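Stage III sporulation protein AB (Bacillus subtilis, PDB 6BS9) is essential for sporulation and probably forms part of a secretion-like apparatus that operates during spore formation. Local coordinates at residues P7-Q12 and Q44-L49; A15-L20 and K90-T95; G60-S63 and E69-L72; K74-L79 and S84-L89. One frame throughout, in Å; residues are numbered along the deposited sequence.

Overall arrangement
Helix 2-26 runs through the fold and carries two of the contacts: interaction 1 faces the start of helix 46-58, and interaction 2 faces helix 83-95 nearer the centre of the chain. Interaction 3 joins the loop before helix 64-75 to the middle of that helix, and interaction 4 joins its C-terminal end to helix 83-95. Interaction 2 is wholly buried and apolar, interaction 4 is buried and mainly aromatic, interaction 1 is partly buried with glutamines and a bridging water, and interaction 3 is a small polar touch at the surface. Leu17 and Leu89 pack together to join interactions 2 and 4, while Pro45 lies against Thr78 and so joins 1 and 4.

Interaction 1: residues P7-Q12 and Q44-L49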
loop_
_atom_site.group_PDB
_atom_site.type_symbol
_atom_site.label_atom_id
_atom_site.label_comp_id
_atom_site.label_asym_id
_atom_site.label_seq_id
_atom_site.Cartn_x
_atom_site.Cartn_y
_atom_site.Cartn_z
ATOM N N PRO A 7 -0.593 13.267 -4.328
ATOM C CA PRO A 7 -1.992 12.923 -4.087
ATOM C C PRO A 7 -2.515 11.814 -4.943
ATOM O O PRO A 7 -3.267 10.975 -4.440
ATOM C CB PRO A 7 -2.756 14.228 -4.449
ATOM C CG PRO A 7 -1.711 15.277 -4.474
ATOM C CD PRO A 7 -0.463 14.622 -4.889
ATOM N N ARG A 8 -2.140 11.830 -6.233
ATOM C CA ARG A 8 -2.528 10.807 -7.169
ATOM C C ARG A 8 -1.996 9.420 -6.722
ATOM O O ARG A 8 -2.717 8.413 -6.824
ATOM C CB ARG A 8 -2.083 11.190 -8.579
ATOM C CG ARG A 8 -2.480 10.227 -9.714
ATOM C CD ARG A 8 -1.953 10.641 -11.143
ATOM N NE ARG A 8 -2.865 10.224 -12.223
ATOM C CZ ARG A 8 -2.767 9.119 -12.992
ATOM N NH1 ARG A 8 -3.706 8.905 -13.923
ATOM N NH2 ARG A 8 -1.769 8.227 -12.863
ATOM N N GLN A 9 -0.781 9.365 -6.214
ATOM C CA GLN A 9 -0.216 8.090 -5.839
ATOM C C GLN A 9 -0.828 7.591 -4.521
ATOM O O GLN A 9 -1.089 6.389 -4.364
ATOM C CB GLN A 9 1.308 8.164 -5.772
ATOM C CG GLN A 9 1.977 8.246 -7.150
ATOM C CD GLN A 9 3.521 8.252 -7.112
ATOM O OE1 GLN A 9 4.172 8.067 -6.068
ATOM N NE2 GLN A 9 4.096 8.515 -8.274
ATOM N N ILE A 10 -1.165 8.523 -3.623
ATOM C CA ILE A 10 -1.880 8.137 -2.406
ATOM C C ILE A 10 -3.235 7.584 -2.740
ATOM O O ILE A 10 -3.649 6.577 -2.229
ATOM C CB ILE A 10 -1.984 9.334 -1.450
ATOM C CG1 ILE A 10 -0.571 9.679 -0.978
ATOM C CG2 ILE A 10 -2.827 8.976 -0.241
ATOM C CD1 ILE A 10 -0.495 11.024 -0.311
ATOM N N ARG A 11 -3.895 8.192 -3.697
ATOM C CA ARG A 11 -5.223 7.757 -4.096
ATOM C C ARG A 11 -5.196 6.353 -4.627
ATOM O O ARG A 11 -6.048 5.522 -4.284
ATOM C CB ARG A 11 -5.778 8.737 -5.139
ATOM C CG ARG A 11 -7.241 8.636 -5.407
ATOM C CD ARG A 11 -7.664 9.752 -6.350
ATOM N NE ARG A 11 -6.983 9.688 -7.642
ATOM C CZ ARG A 11 -6.377 10.764 -8.130
ATOM N NH1 ARG A 11 -5.791 10.658 -9.295
ATOM N NH2 ARG A 11 -6.370 11.959 -7.438
ATOM N N GLN A 12 -4.215 6.089 -5.480
ATOM C CA GLN A 12 -3.966 4.725 -6.003
ATOM C C GLN A 12 -3.673 3.704 -4.915
ATOM O O GLN A 12 -4.147 2.587 -4.993
ATOM C CB GLN A 12 -2.739 4.753 -6.950
ATOM C CG GLN A 12 -2.994 5.411 -8.300
ATOM C CD GLN A 12 -1.708 5.563 -9.097
ATOM O OE1 GLN A 12 -0.622 5.785 -8.575
ATOM N NE2 GLN A 12 -1.831 5.416 -10.374
ATOM N N GLN A 44 2.269 2.742 -13.355
ATOM C CA GLN A 44 3.569 2.883 -12.717
ATOM C C GLN A 44 3.695 4.281 -12.185
ATOM O O GLN A 44 3.093 5.157 -12.734
ATOM C CB GLN A 44 4.676 2.667 -13.715
ATOM C CG GLN A 44 4.635 1.288 -14.341
ATOM C CD GLN A 44 5.296 0.293 -13.495
ATOM O OE1 GLN A 44 5.382 0.385 -12.222
ATOM N NE2 GLN A 44 5.896 -0.660 -14.197
ATOM N N PRO A 45 4.446 4.485 -11.124
ATOM C CA PRO A 45 5.318 3.464 -10.463
ATOM C C PRO A 45 4.658 2.659 -9.315
ATOM O O PRO A 45 5.237 1.650 -8.893
ATOM C CB PRO A 45 6.488 4.309 -9.907
ATOM C CG PRO A 45 5.840 5.644 -9.657
ATOM C CD PRO A 45 4.825 5.854 -10.777
ATOM N N VAL A 46 3.445 3.026 -8.878
ATOM C CA VAL A 46 2.805 2.309 -7.766
ATOM C C VAL A 46 2.549 0.850 -8.079
ATOM O O VAL A 46 2.731 -0.010 -7.232
ATOM C CB VAL A 46 1.501 2.998 -7.354
ATOM C CG1 VAL A 46 0.719 2.202 -6.355
ATOM C CG2 VAL A 46 1.816 4.369 -6.724
ATOM N N SER A 47 2.182 0.557 -9.314
ATOM C CA SER A 47 2.058 -0.835 -9.787
ATOM C C SER A 47 3.188 -1.773 -9.376
ATOM O O SER A 47 2.937 -2.885 -8.902
ATOM C CB SER A 47 1.999 -0.861 -11.315
ATOM O OG SER A 47 1.837 -2.162 -11.778
ATOM N N THR A 48 4.416 -1.284 -9.439
ATOM C CA THR A 48 5.592 -2.086 -9.085
ATOM C C THR A 48 5.686 -2.495 -7.609
ATOM O O THR A 48 6.168 -3.582 -7.260
ATOM C CB THR A 48 6.877 -1.362 -9.505
ATOM O OG1 THR A 48 6.792 -1.118 -10.912
ATOM C CG2 THR A 48 8.082 -2.284 -9.286
ATOM N N LEU A 49 5.106 -1.695 -6.724
ATOM C CA LEU A 49 4.998 -2.124 -5.339
ATOM C C LEU A 49 4.238 -3.459 -5.271
ATOM O O LEU A 49 4.618 -4.334 -4.510
ATOM C CB LEU A 49 4.322 -1.037 -4.491
ATOM C CG LEU A 49 3.983 -1.372 -3.024
ATOM C CD1 LEU A 49 5.170 -1.778 -2.187
ATOM C CD2 LEU A 49 3.357 -0.152 -2.388
HETATM O O HOH W 1 1.507 5.146 -10.074
#
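Val46 presents its CG2 methyl to two glutamines of helix 2-26, Gln9 and Gln12, which lie three residues apart. The apolar part of the contact is made by this methyl: CG2 stands 3.9 Å from Gln9 CG, and the two side chains run antiparallel alongside each other. Val46 has CG2 anti to its carbonyl carbon and CG1 anti to the backbone N (chi1 172°), which directs CG2 toward the glutamines. Beyond CG the Gln9 chain is extended and lies athwart the proline ring of Pro45, bringing NE2 to 3.6 Å from Pro45 CG. The oxygen of the same amide is held: OE1 accepts a hydrogen bond from the backbone N of Ser80, which fixes the turn of the amide group. Gln12 meets Val46 through its oxygen, OE1 lying 3.4 Å from CG2. The same oxygen takes part in a polar link, a water bridge. Water 1 donates to Gln12 OE1 at 2.7 Å and accepts from Val46 N at 3.1 Å, giving this backbone N-H a partner. Pro45, which follows a cis peptide bond, also packs on Thr78 and Leu79, while Val46 reaches Leu13. In this all-helical bundle, the contact seats the loop entering helix 46-58 against the N-terminal half of the long helix 2-26.

Interaction 2: residues A15-L20 and K90-T95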
loop_
_atom_site.group_PDB
_atom_site.type_symbol
_atom_site.label_atom_id
_atom_site.label_comp_id
_atom_site.label_asym_id
_atom_site.label_seq_id
_atom_site.Cartn_x
_atom_site.Cartn_y
_atom_site.Cartn_z
ATOM N N ALA A 15 -6.845 2.777 -3.118
ATOM C CA ALA A 15 -7.607 1.854 -3.923
ATOM C C ALA A 15 -7.080 0.425 -3.771
ATOM O O ALA A 15 -7.823 -0.514 -3.559
ATOM C CB ALA A 15 -7.584 2.285 -5.403
ATOM N N ALA A 16 -5.784 0.274 -3.978
ATOM C CA ALA A 16 -5.161 -1.000 -3.977
ATOM C C ALA A 16 -5.249 -1.642 -2.592
ATOM O O ALA A 16 -5.599 -2.831 -2.492
ATOM C CB ALA A 16 -3.698 -0.820 -4.360
ATOM N N LEU A 17 -4.917 -0.882 -1.531
ATOM C CA LEU A 17 -5.044 -1.434 -0.176
ATOM C C LEU A 17 -6.472 -1.762 0.273
ATOM O O LEU A 17 -6.715 -2.741 0.987
ATOM C CB LEU A 17 -4.378 -0.512 0.841
ATOM C CG LEU A 17 -2.866 -0.268 0.552
ATOM C CD1 LEU A 17 -2.226 0.518 1.689
ATOM C CD2 LEU A 17 -2.095 -1.533 0.293
ATOM N N GLN A 18 -7.435 -1.015 -0.204
ATOM C CA GLN A 18 -8.816 -1.414 0.052
ATOM C C GLN A 18 -9.109 -2.788 -0.561
ATOM O O GLN A 18 -9.740 -3.644 0.061
ATOM C CB GLN A 18 -9.732 -0.388 -0.490
ATOM C CG GLN A 18 -11.182 -0.678 -0.306
ATOM C CD GLN A 18 -11.981 0.435 -0.924
ATOM O OE1 GLN A 18 -12.368 1.372 -0.255
ATOM N NE2 GLN A 18 -12.191 0.351 -2.235
ATOM N N SER A 19 -8.590 -3.039 -1.749
ATOM C CA SER A 19 -8.795 -4.366 -2.390
ATOM C C SER A 19 -8.066 -5.467 -1.718
ATOM O O SER A 19 -8.598 -6.534 -1.500
ATOM C CB SER A 19 -8.425 -4.272 -3.828
ATOM O OG SER A 19 -9.324 -3.366 -4.454
ATOM N N LEU A 20 -6.879 -5.171 -1.236
ATOM C CA LEU A 20 -6.173 -6.199 -0.498
ATOM C C LEU A 20 -6.807 -6.479 0.850
ATOM O O LEU A 20 -6.849 -7.644 1.255
ATOM C CB LEU A 20 -4.727 -5.844 -0.239
ATOM C CG LEU A 20 -3.757 -5.816 -1.393
ATOM C CD1 LEU A 20 -2.356 -5.581 -0.900
ATOM C CD2 LEU A 20 -3.803 -7.047 -2.294
ATOM N N LYS A 90 4.700 1.171 6.040
ATOM C CA LYS A 90 5.409 0.255 6.929
ATOM C C LYS A 90 4.478 -0.290 7.981
ATOM O O LYS A 90 4.487 -1.488 8.224
ATOM C CB LYS A 90 6.609 0.964 7.586
ATOM C CG LYS A 90 7.543 0.041 8.367
ATOM C CD LYS A 90 8.736 0.792 8.980
ATOM C CE LYS A 90 9.774 -0.168 9.590
ATOM N NZ LYS A 90 11.166 0.402 9.655
ATOM N N GLN A 91 3.685 0.571 8.618
ATOM C CA GLN A 91 2.660 0.105 9.603
ATOM C C GLN A 91 1.646 -0.849 8.967
ATOM O O GLN A 91 1.231 -1.814 9.597
ATOM C CB GLN A 91 2.006 1.174 10.565
ATOM C CG GLN A 91 1.723 2.613 10.155
ATOM C CD GLN A 91 0.573 3.280 10.992
ATOM O OE1 GLN A 91 -0.306 3.916 10.439
ATOM N NE2 GLN A 91 0.593 3.100 12.308
ATOM N N PHE A 92 1.307 -0.635 7.703
ATOM C CA PHE A 92 0.480 -1.604 7.002
ATOM C C PHE A 92 1.163 -2.993 6.926
ATOM O O PHE A 92 0.528 -4.009 7.162
ATOM C CB PHE A 92 0.040 -1.107 5.609
ATOM C CG PHE A 92 -0.694 -2.136 4.795
ATOM C CD1 PHE A 92 -1.988 -2.407 5.035
ATOM C CD2 PHE A 92 -0.066 -2.843 3.796
ATOM C CE1 PHE A 92 -2.694 -3.353 4.266
ATOM C CE2 PHE A 92 -0.725 -3.807 3.080
ATOM C CZ PHE A 92 -2.051 -4.069 3.305
ATOM N N GLY A 93 2.449 -3.046 6.584
ATOM C CA GLY A 93 3.176 -4.317 6.638
ATOM C C GLY A 93 3.121 -4.999 8.001
ATOM O O GLY A 93 2.828 -6.176 8.080
ATOM N N GLU A 94 3.403 -4.250 9.056
ATOM C CA GLU A 94 3.410 -4.731 10.442
ATOM C C GLU A 94 2.040 -5.320 10.756
ATOM O O GLU A 94 1.922 -6.442 11.269
ATOM C CB GLU A 94 3.810 -3.570 11.397
ATOM C CG GLU A 94 5.095 -2.786 10.975
ATOM C CD GLU A 94 6.401 -2.942 11.773
ATOM O OE1 GLU A 94 7.198 -1.930 11.764
ATOM O OE2 GLU A 94 6.689 -4.042 12.338
ATOM N N THR A 95 0.999 -4.680 10.243
ATOM C CA THR A 95 -0.339 -5.180 10.336
ATOM C C THR A 95 -0.614 -6.548 9.757
ATOM O O THR A 95 -1.560 -7.252 10.155
ATOM C CB THR A 95 -1.283 -4.131 9.660
ATOM O OG1 THR A 95 -1.328 -2.947 10.454
ATOM C CG2 THR A 95 -2.695 -4.619 9.432
#
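Leu17 lays its CD2 methyl over one face of the Phe92 ring, a CH-pi contact in which CD2 lies 4.1 Å from the ring centroid and 23° off the ring normal. The methyl is displaced toward the rim, so its closest ring atom is Phe92 CE2, at 3.8 Å. With CG anti to the backbone N (chi1 174°), Phe92 projects from helix 83-95 toward helix 2-26, and the two side chains pass in opposite directions. Leu20 adds a looser apolar touch, its CD1 being 4.5 Å from Phe92 CZ. These three buried side chains belong to the hydrophobic core of a six-helix bundle: Trp68 makes an edge-to-face pair with Phe92, while Phe50 of helix 46-58 touches both leucines. Leu112 and Leu115 of helix 101-128 also press on Leu17. Among the polar groups, Thr95 O is hydrogen-bonded to Gln104 NE2. Thr95 OG1 donates to Gln91 O at 2.9 Å, from a position tilted 33° out of the carbonyl plane, and the backbone N of Thr95 reaches this oxygen from the opposite face. Gln91 O is thus gripped twice, and the Thr95 hydroxyl is turned back onto its own helix.

Interaction 3: residues G60-S63 and E69-L72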
loop_
_atom_site.group_PDB
_atom_site.type_symbol
_atom_site.label_atom_id
_atom_site.label_comp_id
_atom_site.label_asym_id
_atom_site.label_seq_id
_atom_site.Cartn_x
_atom_site.Cartn_y
_atom_site.Cartn_z
ATOM N N GLY A 60 9.046 -17.412 -1.937
ATOM C CA GLY A 60 9.293 -16.795 -0.664
ATOM C C GLY A 60 8.784 -17.768 0.409
ATOM O O GLY A 60 7.708 -18.407 0.306
ATOM N N SER A 61 9.650 -17.943 1.391
ATOM C CA SER A 61 9.291 -18.471 2.653
ATOM C C SER A 61 8.990 -17.320 3.633
ATOM O O SER A 61 8.910 -17.552 4.822
ATOM C CB SER A 61 10.470 -19.266 3.168
ATOM O OG SER A 61 11.431 -18.362 3.694
ATOM N N ASP A 62 8.968 -16.096 3.123
ATOM C CA ASP A 62 8.734 -14.888 3.890
ATOM C C ASP A 62 7.303 -14.827 4.370
ATOM O O ASP A 62 6.393 -15.133 3.610
ATOM C CB ASP A 62 8.925 -13.659 2.978
ATOM C CG ASP A 62 10.428 -13.296 2.668
ATOM O OD1 ASP A 62 11.390 -13.987 3.173
ATOM O OD2 ASP A 62 10.610 -12.324 1.831
ATOM N N SER A 63 7.086 -14.331 5.582
ATOM C CA SER A 63 5.755 -13.825 5.964
ATOM C C SER A 63 5.300 -12.681 5.036
ATOM O O SER A 63 6.084 -12.010 4.429
ATOM C CB SER A 63 5.750 -13.293 7.396
ATOM O OG SER A 63 6.576 -12.128 7.493
ATOM N N GLU A 69 7.526 -5.332 3.525
ATOM C CA GLU A 69 8.620 -4.432 3.910
ATOM C C GLU A 69 9.702 -4.399 2.855
ATOM O O GLU A 69 10.150 -3.324 2.463
ATOM C CB GLU A 69 9.270 -4.804 5.249
ATOM C CG GLU A 69 8.957 -3.805 6.330
ATOM C CD GLU A 69 7.772 -4.163 7.188
ATOM O OE1 GLU A 69 7.980 -5.086 8.011
ATOM O OE2 GLU A 69 6.712 -3.472 7.072
ATOM N N GLN A 70 10.095 -5.572 2.384
ATOM C CA GLN A 70 11.116 -5.697 1.345
ATOM C C GLN A 70 10.668 -5.013 0.045
ATOM O O GLN A 70 11.418 -4.293 -0.559
ATOM C CB GLN A 70 11.445 -7.178 1.122
ATOM C CG GLN A 70 12.926 -7.499 1.004
ATOM C CD GLN A 70 13.227 -9.005 0.934
ATOM O OE1 GLN A 70 13.831 -9.488 -0.046
ATOM N NE2 GLN A 70 12.807 -9.766 1.975
ATOM N N SER A 71 9.416 -5.207 -0.357
ATOM C CA SER A 71 8.942 -4.607 -1.581
ATOM C C SER A 71 8.850 -3.118 -1.471
ATOM O O SER A 71 9.214 -2.368 -2.372
ATOM C CB SER A 71 7.575 -5.185 -1.969
ATOM O OG SER A 71 7.568 -6.595 -1.904
ATOM N N LEU A 72 8.414 -2.689 -0.328
ATOM C CA LEU A 72 8.360 -1.274 -0.063
ATOM C C LEU A 72 9.724 -0.540 -0.198
ATOM O O LEU A 72 9.805 0.549 -0.800
ATOM C CB LEU A 72 7.727 -1.066 1.321
ATOM C CG LEU A 72 7.521 0.358 1.804
ATOM C CD1 LEU A 72 6.550 1.091 0.876
ATOM C CD2 LEU A 72 7.014 0.313 3.251
#
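Asp62 and Gln70 approach each other at the connection of an antiparallel helix hairpin, where a short loop leads from helix 46-58 into helix 64-75. Their nearest atoms are Asp62 OD2 and Gln70 NE2, 3.4 Å apart. The side chains meet nearly perpendicular, and the carboxylate and amide planes are turned 62° from each other. Only 50 Å² is buried between the two segments, so this is a light polar touch at the surface, reached from backbones whose CA atoms, in Asp62 and Gln70, stand 9.8 Å apart. Gln70 covers its part of that span with a chain extended beyond CG, although its first torsion (chi1 -136°) departs from the staggered positions. The firmer partner of the carboxylate is on the preceding helix: Gln56 NE2 donates a hydrogen bond to Asp62 OD2, tying the loop back to helix 46-58. Gln56 also touches the side chain of Gln70, so it sits against both partners and anchors the carboxylate. On the far side of Asp62 in sequence, Ser63 occupies the N-cap position of helix 64-75, and its OG is hydrogen-bonded to Thr66 OG1. The next residue after Gln70 faces the hairpin interior, with Ser71 packing on Ala52 and Phe53, and Ser71 OG is hydrogen-bonded to the backbone oxygen Ala67 O one turn earlier.

Interaction 4: residues K74-L79 and S84-L89; sequences KVWDTL and SEYEVL
Trp76 receives Tyr86 over one face of its indole and Leu89 at its edge, while Trp76 CE3 in turn lies at the edge of the Tyr86 ring, near its plane. Tyr86 CB lies 3.8 Å from the centroid of the six-membered ring and 24° off its normal, a CH-pi contact closest from CB to Trp76 CH2, 3.5 Å. The phenol adds an edge-to-face pair, its edge toward the indole face, with centroids 5.2 Å apart and planes at 74°. Near the plane of the indole, Leu89 CD1 comes within 4.3 Å of Trp76 CZ3. The rings meet in a helix hairpin, where helix 64-75 turns over into helix 83-95, Trp76 entering the turn and Tyr86 just beyond it. The anti placement of Trp76 CG relative to its backbone N (chi1 -176°) swings the indole onto Tyr86. Cutting Trp76 back to an alanine is likely to rob the Tyr86 edge of the face it abuts and open a gap beside Leu89. Val75 O accepts from both Thr78 N and Thr78 OG1, the hydroxyl using a lone pair in the carbonyl plane. The Glu85 carboxylate leads away to Lys82 N and a salt bridge with Arg6.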
loop_
_atom_site.group_PDB
_atom_site.type_symbol
_atom_site.label_atom_id
_atom_site.label_comp_id
_atom_site.label_asym_id
_atom_site.label_seq_id
_atom_site.Cartn_x
_atom_site.Cartn_y
_atom_site.Cartn_z
ATOM N N LYS A 74 12.419 -1.604 -1.720
ATOM C CA LYS A 74 12.881 -1.771 -3.076
ATOM C C LYS A 74 12.282 -0.686 -3.970
ATOM O O LYS A 74 12.974 -0.161 -4.831
ATOM C CB LYS A 74 12.516 -3.206 -3.509
ATOM C CG LYS A 74 13.090 -3.767 -4.798
ATOM C CD LYS A 74 12.274 -5.030 -5.215
ATOM C CE LYS A 74 12.494 -5.443 -6.707
ATOM N NZ LYS A 74 13.906 -5.449 -7.227
ATOM N N VAL A 75 11.002 -0.339 -3.815
ATOM C CA VAL A 75 10.380 0.586 -4.775
ATOM C C VAL A 75 10.382 2.011 -4.293
ATOM O O VAL A 75 10.117 2.928 -5.080
ATOM C CB VAL A 75 8.933 0.172 -5.192
ATOM C CG1 VAL A 75 8.876 -1.283 -5.678
ATOM C CG2 VAL A 75 7.938 0.413 -4.061
ATOM N N TRP A 76 10.657 2.197 -3.015
ATOM C CA TRP A 76 10.445 3.469 -2.390
ATOM C C TRP A 76 10.911 4.688 -3.157
ATOM O O TRP A 76 10.157 5.667 -3.309
ATOM C CB TRP A 76 11.104 3.499 -1.009
ATOM C CG TRP A 76 10.778 4.789 -0.353
ATOM C CD1 TRP A 76 11.641 5.820 -0.069
ATOM C CD2 TRP A 76 9.453 5.263 -0.042
ATOM N NE1 TRP A 76 10.922 6.895 0.423
ATOM C CE2 TRP A 76 9.586 6.569 0.465
ATOM C CE3 TRP A 76 8.167 4.670 -0.086
ATOM C CZ2 TRP A 76 8.491 7.304 0.923
ATOM C CZ3 TRP A 76 7.089 5.384 0.361
ATOM C CH2 TRP A 76 7.259 6.703 0.865
ATOM N N ASP A 77 12.133 4.662 -3.655
ATOM C CA ASP A 77 12.697 5.829 -4.340
ATOM C C ASP A 77 12.031 6.134 -5.672
ATOM O O ASP A 77 12.189 7.209 -6.191
ATOM C CB ASP A 77 14.214 5.652 -4.548
ATOM C CG ASP A 77 15.000 5.768 -3.238
ATOM O OD1 ASP A 77 14.555 6.433 -2.265
ATOM O OD2 ASP A 77 16.105 5.194 -3.177
ATOM N N THR A 78 11.275 5.193 -6.250
ATOM C CA THR A 78 10.550 5.502 -7.475
ATOM C C THR A 78 9.262 6.312 -7.237
ATOM O O THR A 78 8.645 6.848 -8.181
ATOM C CB THR A 78 10.265 4.209 -8.264
ATOM O OG1 THR A 78 9.469 3.320 -7.484
ATOM C CG2 THR A 78 11.590 3.484 -8.610
ATOM N N LEU A 79 8.810 6.338 -5.994
ATOM C CA LEU A 79 7.527 6.933 -5.682
ATOM C C LEU A 79 7.754 8.393 -5.392
ATOM O O LEU A 79 8.898 8.826 -5.262
ATOM C CB LEU A 79 6.892 6.210 -4.496
ATOM C CG LEU A 79 6.782 4.686 -4.618
ATOM C CD1 LEU A 79 6.034 4.156 -3.418
ATOM C CD2 LEU A 79 6.083 4.211 -5.912
ATOM N N SER A 84 6.107 10.447 5.944
ATOM C CA SER A 84 4.833 10.132 6.611
ATOM C C SER A 84 4.105 9.007 5.874
ATOM O O SER A 84 3.698 8.054 6.524
ATOM C CB SER A 84 3.986 11.377 6.825
ATOM O OG SER A 84 3.820 12.000 5.554
ATOM N N GLU A 85 4.068 9.032 4.539
ATOM C CA GLU A 85 3.497 7.887 3.790
ATOM C C GLU A 85 4.278 6.579 3.977
ATOM O O GLU A 85 3.679 5.491 4.049
ATOM C CB GLU A 85 3.366 8.182 2.280
ATOM C CG GLU A 85 2.251 9.142 1.906
ATOM C CD GLU A 85 2.628 10.606 2.066
ATOM O OE1 GLU A 85 2.293 11.176 3.097
ATOM O OE2 GLU A 85 3.297 11.159 1.192
ATOM N N TYR A 86 5.609 6.670 3.972
ATOM C CA TYR A 86 6.484 5.500 4.179
ATOM C C TYR A 86 6.106 4.828 5.487
ATOM O O TYR A 86 5.950 3.601 5.539
ATOM C CB TYR A 86 8.000 5.855 4.224
ATOM C CG TYR A 86 8.882 4.636 4.544
ATOM C CD1 TYR A 86 9.203 3.696 3.553
ATOM C CD2 TYR A 86 9.379 4.418 5.837
ATOM C CE1 TYR A 86 9.993 2.597 3.837
ATOM C CE2 TYR A 86 10.166 3.300 6.132
ATOM C CZ TYR A 86 10.438 2.383 5.136
ATOM O OH TYR A 86 11.206 1.270 5.406
ATOM N N GLU A 87 5.958 5.634 6.535
ATOM C CA GLU A 87 5.667 5.098 7.850
ATOM C C GLU A 87 4.281 4.443 7.872
ATOM O O GLU A 87 4.109 3.389 8.435
ATOM C CB GLU A 87 5.791 6.196 8.944
ATOM C CG GLU A 87 7.248 6.628 9.251
ATOM C CD GLU A 87 8.157 5.491 9.727
ATOM O OE1 GLU A 87 7.669 4.592 10.516
ATOM O OE2 GLU A 87 9.357 5.476 9.294
ATOM N N VAL A 88 3.316 5.068 7.227
ATOM C CA VAL A 88 2.036 4.464 7.116
ATOM C C VAL A 88 2.109 3.144 6.379
ATOM O O VAL A 88 1.541 2.146 6.836
ATOM C CB VAL A 88 1.003 5.412 6.461
ATOM C CG1 VAL A 88 -0.300 4.679 6.176
ATOM C CG2 VAL A 88 0.740 6.611 7.376
ATOM N N LEU A 89 2.813 3.112 5.246
ATOM C CA LEU A 89 2.955 1.871 4.496
ATOM C C LEU A 89 3.717 0.778 5.257
ATOM O O LEU A 89 3.374 -0.400 5.170
ATOM C CB LEU A 89 3.544 2.163 3.131
ATOM C CG LEU A 89 2.598 2.986 2.239
ATOM C CD1 LEU A 89 3.287 3.517 1.036
ATOM C CD2 LEU A 89 1.357 2.181 1.800
#